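Local structure of beta-glucosidase (Saccharopolyspora erythraea D, 5M6G) at residues L120-I125 against G381-P386; D187-R192 against R589-L594; S273-Y278 against L306-Y311; L301-L306 against N370-T375. The protein probably hydrolyses terminal, non-reducing beta-D-glucosyl residues to release beta-D-glucose, as a two-domain glycosyl hydrolase of family 3. All coordinates share one frame; numbering follows the deposited sequence.

Contact 1: residues L120-I125 against G381-P386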
# COMPACT_ATOMS: atom_id res chain seq x y z
N LEU A 120 18.13 -23.87 -17.29
CA LEU A 120 17.24 -23.15 -18.19
C LEU A 120 17.45 -21.65 -18.15
O LEU A 120 17.05 -20.96 -19.10
CB LEU A 120 15.77 -23.46 -17.87
CG LEU A 120 15.39 -24.93 -18.09
CD1 LEU A 120 13.99 -25.20 -17.56
CD2 LEU A 120 15.47 -25.26 -19.56
N GLY A 121 18.06 -21.13 -17.09
CA GLY A 121 18.31 -19.70 -17.02
C GLY A 121 17.06 -18.86 -16.93
O GLY A 121 17.04 -17.73 -17.45
N ILE A 122 16.01 -19.37 -16.30
CA ILE A 122 14.77 -18.61 -16.11
C ILE A 122 15.04 -17.46 -15.15
O ILE A 122 15.39 -17.70 -13.99
CB ILE A 122 13.63 -19.49 -15.57
CG1 ILE A 122 13.28 -20.59 -16.58
CG2 ILE A 122 12.42 -18.62 -15.25
CD1 ILE A 122 12.20 -21.53 -16.07
N PRO A 123 14.87 -16.21 -15.57
CA PRO A 123 15.19 -15.10 -14.68
C PRO A 123 14.21 -15.04 -13.52
O PRO A 123 13.05 -15.47 -13.61
CB PRO A 123 15.08 -13.87 -15.58
CG PRO A 123 14.16 -14.28 -16.67
CD PRO A 123 14.32 -15.76 -16.86
N LEU A 124 14.72 -14.54 -12.40
CA LEU A 124 13.92 -14.32 -11.21
C LEU A 124 13.00 -13.12 -11.41
O LEU A 124 13.34 -12.17 -12.12
CB LEU A 124 14.84 -14.08 -10.02
CG LEU A 124 14.37 -14.35 -8.61
CD1 LEU A 124 14.15 -15.83 -8.43
CD2 LEU A 124 15.46 -13.86 -7.67
N ILE A 125 11.85 -13.15 -10.75
CA ILE A 125 11.01 -11.96 -10.58
C ILE A 125 11.06 -11.59 -9.10
O ILE A 125 10.97 -12.47 -8.23
CB ILE A 125 9.57 -12.17 -11.10
CG1 ILE A 125 8.81 -10.85 -11.21
CG2 ILE A 125 8.79 -13.17 -10.23
CD1 ILE A 125 7.44 -11.00 -11.88
N GLY A 381 9.90 -8.54 -19.89
CA GLY A 381 11.17 -8.40 -20.58
C GLY A 381 12.34 -8.99 -19.84
O GLY A 381 13.48 -8.73 -20.21
N LEU A 382 12.09 -9.83 -18.82
CA LEU A 382 13.16 -10.33 -17.96
C LEU A 382 14.11 -11.27 -18.70
O LEU A 382 15.27 -11.41 -18.30
CB LEU A 382 12.57 -11.05 -16.75
CG LEU A 382 11.88 -10.12 -15.75
CD1 LEU A 382 11.20 -10.92 -14.63
CD2 LEU A 382 12.88 -9.13 -15.17
N PHE A 383 13.64 -11.93 -19.76
CA PHE A 383 14.51 -12.82 -20.51
C PHE A 383 15.46 -12.05 -21.42
O PHE A 383 16.44 -12.62 -21.91
CB PHE A 383 13.69 -13.81 -21.35
CG PHE A 383 13.04 -14.91 -20.55
CD1 PHE A 383 11.85 -14.69 -19.86
CD2 PHE A 383 13.60 -16.18 -20.50
CE1 PHE A 383 11.24 -15.72 -19.14
CE2 PHE A 383 13.00 -17.21 -19.78
CZ PHE A 383 11.83 -16.98 -19.10
N GLU A 384 15.17 -10.77 -21.67
CA GLU A 384 16.02 -9.90 -22.48
C GLU A 384 16.82 -8.92 -21.63
O GLU A 384 18.00 -8.68 -21.91
CB GLU A 384 15.16 -9.11 -23.48
CG GLU A 384 14.79 -9.88 -24.74
CD GLU A 384 13.88 -11.06 -24.46
OE1 GLU A 384 12.71 -10.86 -24.05
OE2 GLU A 384 14.33 -12.21 -24.64
N ARG A 385 16.21 -8.37 -20.57
CA ARG A 385 16.81 -7.32 -19.74
C ARG A 385 16.60 -7.68 -18.28
O ARG A 385 15.68 -7.16 -17.63
CB ARG A 385 16.19 -5.95 -20.05
CG ARG A 385 16.47 -5.45 -21.46
CD ARG A 385 15.53 -4.31 -21.84
NE ARG A 385 14.17 -4.79 -22.07
CZ ARG A 385 13.78 -5.44 -23.16
NH1 ARG A 385 14.64 -5.69 -24.14
NH2 ARG A 385 12.52 -5.84 -23.28
N PRO A 386 17.41 -8.58 -17.73
CA PRO A 386 17.14 -9.08 -16.38
C PRO A 386 17.62 -8.19 -15.24
O PRO A 386 17.21 -8.42 -14.09
CB PRO A 386 17.88 -10.43 -16.36
CG PRO A 386 18.97 -10.25 -17.34
CD PRO A 386 18.37 -9.44 -18.44
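With CG anti to the carbonyl carbon (chi1 -74° in Phe383, -70° in Leu382), the Phe383 ring comes to lie over Pro123 CD, while Leu382 lays CB on Pro123 CG and sends CD1 on toward Ile125. Pro123 crosses the Phe383 ring at about a right angle and points CD at the centre of one face, 3.5 Å from the Phe383 ring centroid and 12° off its normal, a CH-pi contact. Leu382 CB is 3.6 Å from Pro123 CG. Its tip reaches further along segment 120-125, with Leu382 CD1 3.5 Å from Leu124 O and 4.1 Å from Ile125 CB. Ile122 adds a looser touch, CG2 to Phe383 CZ at 4.2 Å. No hydrogen bond joins the two segments, so apolar contact carries the pair. An alanine in place of Phe383 is likely to leave Pro123 CD without its aromatic face and a gap beside Ile122. Phe383 also stacks on Phe378, and Pro123 O accepts from Lys377; both partners belong to helix 363-379. Gly381, with positive phi, ends that helix in a Schellman motif. The turn that follows packs on the loop entering strand 125-128, a strand of a parallel sheet in the TIM-barrel-type N-terminal domain.

Contact 2: residues D187-R192 against R589-L594. With SOR (sorbitol), chain L.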
# COMPACT_ATOMS: atom_id res chain seq x y z
N ASP A 187 -14.92 -0.48 7.82
CA ASP A 187 -14.91 -0.38 9.28
C ASP A 187 -13.61 0.26 9.74
O ASP A 187 -12.55 -0.37 9.71
CB ASP A 187 -15.11 -1.76 9.92
CG ASP A 187 -15.48 -1.66 11.39
OD1 ASP A 187 -14.78 -0.94 12.14
OD2 ASP A 187 -16.46 -2.31 11.81
N ASP A 188 -13.70 1.50 10.22
CA ASP A 188 -12.51 2.29 10.53
C ASP A 188 -11.64 1.66 11.61
O ASP A 188 -10.49 2.07 11.78
CB ASP A 188 -12.92 3.71 10.95
CG ASP A 188 -13.42 4.53 9.78
OD1 ASP A 188 -13.28 4.08 8.62
OD2 ASP A 188 -13.95 5.64 10.03
N ARG A 189 -12.16 0.70 12.37
CA ARG A 189 -11.32 0.02 13.36
C ARG A 189 -10.18 -0.76 12.72
O ARG A 189 -9.21 -1.09 13.40
CB ARG A 189 -12.19 -0.92 14.19
CG ARG A 189 -13.07 -0.17 15.17
CD ARG A 189 -14.02 -1.10 15.87
NE ARG A 189 -15.13 -1.47 15.00
CZ ARG A 189 -16.23 -2.09 15.41
NH1 ARG A 189 -16.37 -2.41 16.69
NH2 ARG A 189 -17.18 -2.40 14.55
N TRP A 190 -10.30 -1.06 11.42
CA TRP A 190 -9.30 -1.86 10.71
C TRP A 190 -7.95 -1.15 10.66
O TRP A 190 -7.87 0.03 10.31
CB TRP A 190 -9.79 -2.13 9.30
CG TRP A 190 -9.01 -3.16 8.54
CD1 TRP A 190 -8.33 -4.23 9.06
CD2 TRP A 190 -8.86 -3.24 7.12
NE1 TRP A 190 -7.77 -4.97 8.05
CE2 TRP A 190 -8.08 -4.38 6.85
CE3 TRP A 190 -9.31 -2.45 6.05
CZ2 TRP A 190 -7.73 -4.76 5.54
CZ3 TRP A 190 -8.96 -2.83 4.75
CH2 TRP A 190 -8.18 -3.98 4.51
N GLY A 191 -6.89 -1.89 10.98
CA GLY A 191 -5.55 -1.35 10.92
C GLY A 191 -5.05 -1.03 9.52
O GLY A 191 -3.98 -0.44 9.39
N ARG A 192 -5.78 -1.42 8.47
CA ARG A 192 -5.38 -1.10 7.11
C ARG A 192 -6.34 -0.12 6.44
O ARG A 192 -6.31 0.04 5.22
CB ARG A 192 -5.26 -2.38 6.28
CG ARG A 192 -4.59 -3.51 7.03
CD ARG A 192 -4.14 -4.63 6.09
NE ARG A 192 -2.99 -4.24 5.28
CZ ARG A 192 -2.23 -5.11 4.61
NH1 ARG A 192 -2.51 -6.41 4.67
NH2 ARG A 192 -1.19 -4.69 3.89
N ARG A 589 -19.94 10.24 14.27
CA ARG A 589 -20.28 11.03 15.45
C ARG A 589 -19.83 10.34 16.72
O ARG A 589 -19.61 10.98 17.75
CB ARG A 589 -21.80 11.26 15.56
CG ARG A 589 -22.36 12.33 14.67
CD ARG A 589 -23.82 12.64 15.02
NE ARG A 589 -24.42 13.46 13.98
CZ ARG A 589 -24.23 14.77 13.86
NH1 ARG A 589 -23.45 15.42 14.73
NH2 ARG A 589 -24.80 15.43 12.87
N SER A 590 -19.70 9.02 16.66
CA SER A 590 -19.41 8.21 17.82
C SER A 590 -18.79 6.90 17.35
O SER A 590 -19.20 6.35 16.33
CB SER A 590 -20.68 7.93 18.64
OG SER A 590 -20.48 6.86 19.53
N PHE A 591 -17.79 6.43 18.10
CA PHE A 591 -17.24 5.09 17.90
C PHE A 591 -18.33 4.03 17.86
O PHE A 591 -18.19 3.01 17.17
CB PHE A 591 -16.24 4.82 19.03
CG PHE A 591 -15.47 3.56 18.87
CD1 PHE A 591 -14.37 3.51 18.01
CD2 PHE A 591 -15.81 2.43 19.60
CE1 PHE A 591 -13.64 2.34 17.87
CE2 PHE A 591 -15.09 1.25 19.46
CZ PHE A 591 -13.99 1.21 18.59
N ASP A 592 -19.44 4.25 18.57
CA ASP A 592 -20.54 3.29 18.62
C ASP A 592 -21.23 3.09 17.28
O ASP A 592 -21.98 2.13 17.12
CB ASP A 592 -21.57 3.73 19.67
CG ASP A 592 -21.04 3.64 21.09
OD1 ASP A 592 -20.00 2.99 21.30
OD2 ASP A 592 -21.67 4.22 22.00
N GLN A 593 -21.02 4.00 16.32
CA GLN A 593 -21.62 3.87 15.00
C GLN A 593 -20.83 2.97 14.07
O GLN A 593 -21.36 2.57 13.02
CB GLN A 593 -21.76 5.23 14.32
CG GLN A 593 -22.79 6.19 14.95
CD GLN A 593 -22.63 7.59 14.39
OE1 GLN A 593 -21.52 8.12 14.31
NE2 GLN A 593 -23.74 8.20 13.98
N LEU A 594 -19.57 2.67 14.38
CA LEU A 594 -18.78 1.83 13.49
C LEU A 594 -19.39 0.44 13.41
O LEU A 594 -19.83 -0.11 14.42
CB LEU A 594 -17.33 1.75 13.95
CG LEU A 594 -16.62 3.09 14.11
CD1 LEU A 594 -15.14 2.84 14.34
CD2 LEU A 594 -16.85 3.94 12.86
C1 SOR L . 0.16 -7.42 2.06
C2 SOR L . 1.67 -7.31 1.91
C3 SOR L . 2.33 -8.34 2.82
C4 SOR L . 3.82 -8.05 2.99
C5 SOR L . 4.41 -8.65 4.26
C6 SOR L . 5.77 -8.01 4.51
O1 SOR L . -0.46 -6.21 1.71
O2 SOR L . 2.03 -7.54 0.56
O3 SOR L . 2.16 -9.61 2.25
O4 SOR L . 4.53 -8.53 1.86
O5 SOR L . 3.56 -8.46 5.39
O6 SOR L . 6.18 -8.21 5.84
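An Asx turn and a type I beta turn, both starting at Asp187, shape the N-terminal-domain loop that packs on residues 589-594 of the C-terminal domain. Across this domain interface Arg189 and Leu594 do most of the touching. The two side chains slide past each other in opposite directions, with Arg189 CG 3.7 Å from Leu594 CD1. Leu594 CB lies over one face of the Arg189 guanidinium. Phe591 comes in from another direction, its ring plane 83° from the guanidinium. Phe591 CZ meets Arg189 CD at 3.6 Å, obliquely to the ring. Leu594 CD1 also touches Asp188 CB at 4.1 Å.

The Arg189 chain bends at chi3 (-77°), which brings its head back to Asp187. The grip is side-on. Arg189 NE donates to Asp187 OD1 at 2.9 Å, and Arg189 NH2 to Asp187 OD2 at 2.8 Å, both on syn lone pairs. The anti lone pair of Asp187 OD1 takes the backbone N of Arg189 at 3.1 Å. At the end of segment 187-192, Arg192 NH2 donates to O1 of the bound sorbitol at 2.8 Å, while Arg192 NE pairs with Glu195.

No hydrogen bond passes between the two segments. The salt bridge lies wholly within 187-192, and three bonds fix the Asp187 carboxylate. The arginine charge is thus probably balanced within its own loop, so that its methylenes can pack on Phe591 and Leu594, and the flat guanidinium face can lie under Leu594 CB.

Contact 3: residues S273-Y278 against L306-Y311. With SOR (sorbitol), chain L; GOL (glycerol), chain J.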
# COMPACT_ATOMS: atom_id res chain seq x y z
N SER A 273 -1.03 -8.98 -11.62
CA SER A 273 -1.09 -9.89 -10.48
C SER A 273 -2.28 -9.53 -9.60
O SER A 273 -2.69 -8.37 -9.55
CB SER A 273 0.20 -9.82 -9.65
OG SER A 273 0.19 -10.79 -8.63
N VAL A 274 -2.82 -10.54 -8.93
CA VAL A 274 -3.82 -10.36 -7.88
C VAL A 274 -3.34 -11.13 -6.66
O VAL A 274 -2.94 -12.30 -6.78
CB VAL A 274 -5.22 -10.84 -8.32
CG1 VAL A 274 -6.16 -10.90 -7.13
CG2 VAL A 274 -5.80 -9.93 -9.40
N MET A 275 -3.37 -10.49 -5.49
CA MET A 275 -2.98 -11.14 -4.25
C MET A 275 -4.22 -11.51 -3.44
O MET A 275 -5.13 -10.69 -3.28
CB MET A 275 -2.06 -10.24 -3.41
CG MET A 275 -1.60 -10.94 -2.15
SD MET A 275 -0.63 -9.93 -1.04
CE MET A 275 0.74 -9.52 -2.11
N VAL A 276 -4.26 -12.76 -2.94
CA VAL A 276 -5.42 -13.24 -2.19
C VAL A 276 -5.33 -12.78 -0.74
O VAL A 276 -4.25 -12.56 -0.19
CB VAL A 276 -5.52 -14.78 -2.30
CG1 VAL A 276 -6.78 -15.31 -1.59
CG2 VAL A 276 -5.53 -15.18 -3.77
N SER A 277 -6.50 -12.64 -0.09
CA SER A 277 -6.58 -12.12 1.27
C SER A 277 -6.46 -13.22 2.33
O SER A 277 -6.92 -14.34 2.14
CB SER A 277 -7.89 -11.38 1.49
OG SER A 277 -8.05 -11.06 2.86
N TYR A 278 -5.84 -12.85 3.45
CA TYR A 278 -5.88 -13.68 4.66
C TYR A 278 -7.30 -13.90 5.15
O TYR A 278 -7.56 -14.89 5.84
CB TYR A 278 -5.12 -13.01 5.80
CG TYR A 278 -3.63 -12.96 5.76
CD1 TYR A 278 -2.86 -14.06 5.39
CD2 TYR A 278 -2.97 -11.80 6.16
CE1 TYR A 278 -1.46 -13.98 5.39
CE2 TYR A 278 -1.59 -11.71 6.17
CZ TYR A 278 -0.84 -12.80 5.79
OH TYR A 278 0.52 -12.68 5.82
N LEU A 306 -1.19 -13.42 -12.83
CA LEU A 306 -0.54 -14.23 -11.80
C LEU A 306 -1.27 -14.03 -10.47
O LEU A 306 -1.27 -12.92 -9.93
CB LEU A 306 0.92 -13.81 -11.69
CG LEU A 306 1.99 -14.61 -10.95
CD1 LEU A 306 3.35 -14.00 -11.28
CD2 LEU A 306 1.75 -14.63 -9.45
N VAL A 307 -1.85 -15.10 -9.93
CA VAL A 307 -2.49 -15.05 -8.62
C VAL A 307 -1.46 -15.45 -7.57
O VAL A 307 -0.96 -16.59 -7.58
CB VAL A 307 -3.73 -15.95 -8.55
CG1 VAL A 307 -4.35 -15.87 -7.16
CG2 VAL A 307 -4.71 -15.54 -9.63
N VAL A 308 -1.16 -14.54 -6.64
CA VAL A 308 -0.16 -14.79 -5.61
C VAL A 308 -0.83 -14.83 -4.25
O VAL A 308 -1.80 -14.09 -4.00
CB VAL A 308 0.97 -13.73 -5.67
CG1 VAL A 308 0.43 -12.34 -5.38
CG2 VAL A 308 2.12 -14.10 -4.73
N SER A 309 -0.34 -15.70 -3.37
CA SER A 309 -0.83 -15.75 -2.00
C SER A 309 -0.30 -14.57 -1.19
O SER A 309 0.64 -13.87 -1.59
CB SER A 309 -0.42 -17.06 -1.32
OG SER A 309 0.89 -16.96 -0.75
N ASP A 310 -0.93 -14.33 -0.03
CA ASP A 310 -0.33 -13.44 0.96
C ASP A 310 0.73 -14.22 1.74
O ASP A 310 0.94 -15.42 1.55
CB ASP A 310 -1.39 -12.84 1.88
CG ASP A 310 -1.00 -11.46 2.43
OD1 ASP A 310 0.22 -11.17 2.57
OD2 ASP A 310 -1.91 -10.65 2.71
N TYR A 311 1.40 -13.51 2.64
CA TYR A 311 2.65 -13.95 3.25
C TYR A 311 2.37 -15.04 4.28
O TYR A 311 1.68 -14.79 5.27
CB TYR A 311 3.31 -12.73 3.89
CG TYR A 311 4.71 -12.88 4.44
CD1 TYR A 311 4.92 -13.18 5.79
CD2 TYR A 311 5.82 -12.62 3.64
CE1 TYR A 311 6.22 -13.26 6.31
CE2 TYR A 311 7.11 -12.70 4.15
CZ TYR A 311 7.31 -13.02 5.48
OH TYR A 311 8.59 -13.09 5.97
C1 SOR L . 0.16 -7.42 2.06
C2 SOR L . 1.67 -7.31 1.91
C3 SOR L . 2.33 -8.34 2.82
C4 SOR L . 3.82 -8.05 2.99
C5 SOR L . 4.41 -8.65 4.26
C6 SOR L . 5.77 -8.01 4.51
O1 SOR L . -0.46 -6.21 1.71
O2 SOR L . 2.03 -7.54 0.56
O3 SOR L . 2.16 -9.61 2.25
O4 SOR L . 4.53 -8.53 1.86
O5 SOR L . 3.56 -8.46 5.39
O6 SOR L . 6.18 -8.21 5.84
C1 GOL J . -4.75 -9.31 3.79
O1 GOL J . -4.51 -10.60 3.34
C2 GOL J . -5.43 -9.45 5.13
O2 GOL J . -6.83 -9.35 5.01
C3 GOL J . -4.86 -8.30 5.91
O3 GOL J . -5.25 -7.15 5.21
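The Tyr278 ring carries the Asp310 carboxylate on one face and has Tyr311 O at its edge, in plane. Ring and carboxylate are stacked, their planes 3° apart, and Asp310 OD2 lies 3.6 Å above the Tyr278 ring plane, toward the rim. Asp310 CB makes a CH-pi contact over the same ring. The Tyr278 hydroxyl donates to Tyr311 O in a very short bond, OH to O 2.5 Å. A phenylalanine at Tyr278 would lack that hydroxyl and would probably leave Tyr311 O without this donor and the ring less firmly held under Asp310.

Asp310 has CG anti to the backbone N (chi1 -151°), which turns the carboxylate toward the sorbitol and a glycerol that is probably from the crystallisation liquor. Asp310 OD1 accepts from sorbitol O3 at 2.5 Å and, on its anti side, from Tyr311 N at 2.6 Å. Asp310 OD2 accepts from glycerol O1 at 2.7 Å. Met275 SD lies 3.8 Å from Asp310 CG, and its CE faces the sorbitol.

Behind the pocket the strands run parallel. Val274 N donates to Leu306 O, Val308 N to Val274 O, and Val276 N to Val308 O. Ser273 OG adds a second donor to Leu306 O at 2.9 Å, from the opposite face of the carbonyl plane. Val276 CG2 and Val307 CG1 meet at 3.7 Å. Helix 290-300 joins the two strands in a beta-alpha-beta crossover, and their C-terminal ends carry sorbitol-pocket residues, as expected of a TIM-barrel-type domain.

Contact 4: residues L301-L306 against N370-T375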
# COMPACT_ATOMS: atom_id res chain seq x y z
N LEU A 301 -14.41 -13.46 -14.12
CA LEU A 301 -13.74 -12.20 -14.43
C LEU A 301 -12.66 -12.36 -15.48
O LEU A 301 -12.09 -11.36 -15.93
CB LEU A 301 -13.11 -11.59 -13.16
CG LEU A 301 -14.09 -11.22 -12.04
CD1 LEU A 301 -13.45 -10.36 -10.95
CD2 LEU A 301 -15.31 -10.53 -12.61
N GLY A 302 -12.35 -13.60 -15.89
CA GLY A 302 -11.39 -13.83 -16.95
C GLY A 302 -9.99 -13.33 -16.67
O GLY A 302 -9.29 -12.92 -17.60
N PHE A 303 -9.56 -13.35 -15.41
CA PHE A 303 -8.21 -12.88 -15.07
C PHE A 303 -7.17 -13.87 -15.57
O PHE A 303 -7.14 -15.03 -15.14
CB PHE A 303 -8.08 -12.71 -13.56
CG PHE A 303 -6.72 -12.26 -13.13
CD1 PHE A 303 -6.20 -11.07 -13.60
CD2 PHE A 303 -5.97 -13.02 -12.23
CE1 PHE A 303 -4.92 -10.64 -13.20
CE2 PHE A 303 -4.71 -12.60 -11.82
CZ PHE A 303 -4.18 -11.40 -12.31
N THR A 304 -6.28 -13.41 -16.46
CA THR A 304 -5.26 -14.27 -17.06
C THR A 304 -3.89 -14.08 -16.44
O THR A 304 -2.90 -14.64 -16.95
CB THR A 304 -5.15 -14.00 -18.57
OG1 THR A 304 -4.68 -12.66 -18.79
CG2 THR A 304 -6.48 -14.19 -19.26
N GLY A 305 -3.78 -13.31 -15.36
CA GLY A 305 -2.51 -12.97 -14.78
C GLY A 305 -2.09 -13.91 -13.67
O GLY A 305 -2.59 -15.03 -13.55
N LEU A 306 -1.19 -13.42 -12.83
CA LEU A 306 -0.54 -14.23 -11.80
C LEU A 306 -1.27 -14.03 -10.47
O LEU A 306 -1.27 -12.92 -9.93
CB LEU A 306 0.92 -13.81 -11.69
CG LEU A 306 1.99 -14.61 -10.95
CD1 LEU A 306 3.35 -14.00 -11.28
CD2 LEU A 306 1.75 -14.63 -9.45
N ASN A 370 2.22 -22.22 -13.88
CA ASN A 370 3.47 -21.87 -14.55
C ASN A 370 3.23 -21.03 -15.78
O ASN A 370 3.98 -20.10 -16.06
CB ASN A 370 4.24 -23.13 -14.91
CG ASN A 370 5.17 -23.53 -13.83
OD1 ASN A 370 6.38 -23.34 -13.94
ND2 ASN A 370 4.62 -24.03 -12.73
N ARG A 371 2.19 -21.35 -16.56
CA ARG A 371 1.89 -20.52 -17.72
C ARG A 371 1.64 -19.07 -17.30
O ARG A 371 2.11 -18.13 -17.96
CB ARG A 371 0.69 -21.10 -18.45
CG ARG A 371 0.36 -20.44 -19.76
CD ARG A 371 -0.57 -21.35 -20.55
NE ARG A 371 -0.07 -22.72 -20.55
CZ ARG A 371 -0.69 -23.77 -20.01
NH1 ARG A 371 -1.87 -23.64 -19.40
NH2 ARG A 371 -0.12 -24.97 -20.09
N ARG A 372 0.92 -18.88 -16.20
CA ARG A 372 0.63 -17.53 -15.74
C ARG A 372 1.89 -16.82 -15.24
O ARG A 372 2.13 -15.65 -15.57
CB ARG A 372 -0.46 -17.58 -14.67
CG ARG A 372 -1.81 -18.01 -15.24
CD ARG A 372 -2.81 -18.33 -14.16
NE ARG A 372 -4.11 -18.66 -14.73
CZ ARG A 372 -5.08 -17.78 -14.92
NH1 ARG A 372 -4.90 -16.50 -14.58
NH2 ARG A 372 -6.24 -18.17 -15.45
N ILE A 373 2.73 -17.51 -14.46
CA ILE A 373 3.95 -16.89 -13.95
C ILE A 373 4.92 -16.58 -15.09
O ILE A 373 5.42 -15.46 -15.21
CB ILE A 373 4.63 -17.79 -12.89
CG1 ILE A 373 3.77 -17.95 -11.64
CG2 ILE A 373 6.02 -17.26 -12.54
CD1 ILE A 373 4.08 -19.24 -10.87
N LEU A 374 5.19 -17.58 -15.94
CA LEU A 374 6.19 -17.38 -16.99
C LEU A 374 5.74 -16.33 -17.99
O LEU A 374 6.57 -15.56 -18.49
CB LEU A 374 6.48 -18.70 -17.70
CG LEU A 374 7.13 -19.77 -16.83
CD1 LEU A 374 7.17 -21.10 -17.58
CD2 LEU A 374 8.53 -19.32 -16.39
N THR A 375 4.44 -16.27 -18.29
CA THR A 375 3.94 -15.25 -19.21
C THR A 375 4.31 -13.86 -18.72
O THR A 375 4.80 -13.03 -19.50
CB THR A 375 2.43 -15.39 -19.38
OG1 THR A 375 2.15 -16.59 -20.12
CG2 THR A 375 1.85 -14.20 -20.14
O HOH W 1 0.05 -14.32 -16.97
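Arg372 NH1 is shared by two backbone carbonyls of the facing loop. It donates to Phe303 O at 2.7 Å and to Gly305 O at 2.9 Å, with N-H...O angles of 165° and 160°. Both oxygens lie at the edge of the guanidinium, in its plane. At Gly305 O the donor sits in the carbonyl plane on a lone pair; at Phe303 O it is tilted 30° from the plane of the Phe303 carbonyl. Arg372 NH2 adds a weak bond to Phe303 O at 3.3 Å. The arginine is extended from CG to NE, and its methylenes run beside Gly305 O, with Arg372 CD at 3.4 Å from that oxygen. A water links the backbones too, donating to Thr304 O and to Arg372 O. Next to this polar group, Leu306 CG packs on Ile373 CG1 at 3.8 Å.

A second shell backs these groups. Asp368, one turn earlier on the helix, forms a salt bridge with Arg372 NE, which is consistent with a fixed guanidinium. On the loop, Gly305 N sits 3.4 Å above the centre of the Phe303 ring.

The loop leads from helix 290-300 into strand 306-308. Phe303 also packs on Ile267 of helix 261-268. Helix 363-379 faces the loop with Arg372 and Ile373, and rests through Leu374 on helices 47-57 and 60-66.

In the fold
Contacts 3 and 4 share Leu306, and their centres are about 12 Å apart. The Phe303 ring of contact 4 packs on strand 273-276, with Phe303 CZ 3.6 Å from Val274 CG2. Contact 1 touches contact 4 through helix 363-379, where Ile122 CG2 meets Leu374 CD2 at 4.1 Å. Contact 2 lies on the far side of the chain's centre from contact 1, about 45 Å between centres. It still meets contact 3 at the sorbitol, which bonds to Arg192 and Asp310. Lys231, His232 and Asp129 also bind this ligand. Leu306 of contact 4 stays about 12 Å from the sorbitol, and Ile125 of contact 1 about 14 Å, measured from their side chains.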